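Local coordinates for protein BAG family molecular chaperone regulator 1 (Arabidopsis thaliana, PDB 4HWC) that probably acts as a co-chaperone in programmed cell death and stress responses, its BAG domain binding the ATPase domain of HSP70/HSC70 chaperones, at residues Val23-Glu27 and Thr81-Leu85. Numbering follows the deposited sequence.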
loop_
_atom_site.group_PDB
_atom_site.type_symbol
_atom_site.label_atom_id
_atom_site.label_comp_id
_atom_site.label_asym_id
_atom_site.label_seq_id
_atom_site.Cartn_x
_atom_site.Cartn_y
_atom_site.Cartn_z
ATOM N N VAL A 23 -6.554 -3.143 -3.339
ATOM C CA VAL A 23 -7.313 -2.751 -2.165
ATOM C C VAL A 23 -8.708 -2.345 -2.629
ATOM O O VAL A 23 -9.713 -2.785 -2.066
ATOM C CB VAL A 23 -6.646 -1.565 -1.411
ATOM C CG1 VAL A 23 -7.572 -1.072 -0.294
ATOM C CG2 VAL A 23 -5.328 -2.022 -0.809
ATOM N N SER A 24 -8.765 -1.525 -3.673
ATOM C CA SER A 24 -10.039 -1.076 -4.225
ATOM C C SER A 24 -10.886 -2.267 -4.678
ATOM O O SER A 24 -12.098 -2.274 -4.495
ATOM C CB SER A 24 -9.791 -0.121 -5.404
ATOM O OG SER A 24 -11.010 0.305 -5.982
ATOM N N ALA A 25 -10.250 -3.274 -5.271
ATOM C CA ALA A 25 -10.979 -4.462 -5.722
ATOM C C ALA A 25 -11.589 -5.195 -4.528
ATOM O O ALA A 25 -12.739 -5.628 -4.572
ATOM C CB ALA A 25 -10.048 -5.388 -6.481
ATOM N N PHE A 26 -10.810 -5.329 -3.458
ATOM C CA PHE A 26 -11.273 -6.003 -2.250
ATOM C C PHE A 26 -12.459 -5.258 -1.653
ATOM O O PHE A 26 -13.410 -5.867 -1.156
ATOM C CB PHE A 26 -10.150 -6.078 -1.202
ATOM C CG PHE A 26 -9.079 -7.093 -1.511
ATOM C CD1 PHE A 26 -9.308 -8.124 -2.419
ATOM C CD2 PHE A 26 -7.843 -7.035 -0.861
ATOM C CE1 PHE A 26 -8.327 -9.085 -2.678
ATOM C CE2 PHE A 26 -6.855 -7.991 -1.110
ATOM C CZ PHE A 26 -7.098 -9.019 -2.022
ATOM N N GLU A 27 -12.395 -3.932 -1.685
ATOM C CA GLU A 27 -13.485 -3.135 -1.150
ATOM C C GLU A 27 -14.779 -3.353 -1.939
ATOM O O GLU A 27 -15.852 -3.499 -1.351
ATOM C CB GLU A 27 -13.100 -1.656 -1.157
ATOM C CG GLU A 27 -12.065 -1.299 -0.089
ATOM C CD GLU A 27 -11.691 0.172 -0.112
ATOM O OE1 GLU A 27 -11.071 0.614 -1.101
ATOM O OE2 GLU A 27 -12.023 0.886 0.858
ATOM N N THR A 81 -6.754 0.236 5.836
ATOM C CA THR A 81 -7.981 -0.161 5.155
ATOM C C THR A 81 -8.090 -1.685 5.105
ATOM O O THR A 81 -9.160 -2.249 5.356
ATOM C CB THR A 81 -8.003 0.411 3.724
ATOM O OG1 THR A 81 -8.052 1.842 3.794
ATOM C CG2 THR A 81 -9.212 -0.097 2.943
ATOM N N LEU A 82 -6.985 -2.354 4.790
ATOM C CA LEU A 82 -6.982 -3.811 4.707
ATOM C C LEU A 82 -7.192 -4.480 6.064
ATOM O O LEU A 82 -7.842 -5.525 6.152
ATOM C CB LEU A 82 -5.677 -4.312 4.093
ATOM C CG LEU A 82 -5.430 -4.054 2.603
ATOM C CD1 LEU A 82 -4.045 -4.566 2.229
ATOM C CD2 LEU A 82 -6.488 -4.757 1.770
ATOM N N ASP A 83 -6.628 -3.898 7.118
ATOM C CA ASP A 83 -6.802 -4.467 8.449
ATOM C C ASP A 83 -8.269 -4.390 8.847
ATOM O O ASP A 83 -8.797 -5.300 9.488
ATOM C CB ASP A 83 -5.955 -3.727 9.486
ATOM C CG ASP A 83 -4.484 -4.076 9.394
ATOM O OD1 ASP A 83 -4.172 -5.212 8.981
ATOM O OD2 ASP A 83 -3.642 -3.226 9.748
ATOM N N ALA A 84 -8.924 -3.298 8.464
ATOM C CA ALA A 84 -10.337 -3.112 8.776
ATOM C C ALA A 84 -11.190 -4.131 8.024
ATOM O O ALA A 84 -12.196 -4.612 8.547
ATOM C CB ALA A 84 -10.770 -1.694 8.421
ATOM N N LEU A 85 -10.789 -4.459 6.798
ATOM C CA LEU A 85 -11.522 -5.432 5.994
ATOM C C LEU A 85 -11.370 -6.822 6.578
ATOM O O LEU A 85 -12.331 -7.584 6.644
ATOM C CB LEU A 85 -11.019 -5.444 4.543
ATOM C CG LEU A 85 -11.555 -4.363 3.601
ATOM C CD1 LEU A 85 -10.915 -4.515 2.225
ATOM C CD2 LEU A 85 -13.066 -4.480 3.495
#
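Leu82 meets both Val23 and Phe26 on the buried side of this helix pair. Its CD2 methyl lies 3.7 Å from Phe26 CD2, at the edge of the ring and in the ring plane, so the aromatic face is not what Leu82 touches. Leu82 CD2 also packs 3.9 Å from Val23 CG2. Val23 splits its two methyls between neighbours one residue apart: CG1, anti to the backbone N (chi1 173°), reaches Thr81 CG2 at 3.8 Å, while CG2 serves Leu82. One turn further along, Leu85 CD1 lies against the inner carbons of two side chains, 3.8 Å from Phe26 CB and 4.1 Å from Glu27 CG. Helix 38-55 completes this side, with Val44 against Phe26 and both Ile45 and Leu48 against Leu82. The opposite flank is more open to solvent and carries the polar ends of Glu27 and Thr81. There the exposed Glu27 crosses Thr81 at about a right angle and brings OE2 to 3.6 Å from the Thr81 CG2 methyl, a van der Waals approach. The Thr81 hydroxyl is engaged within its own helix, its OG1 hydrogen-bonded to Asn77 O. The segments run nearly parallel, at 28° with axes 10.8 Å apart, as expected for the first and third helices (5-31 and 62-88) of the three-helix bundle that forms this BAG domain. With aliphatic and aromatic carbons meeting on the buried side and a carboxylate resting beside a methyl at the margin, the two helices are joined here by apolar contact, without a polar bond between the segments.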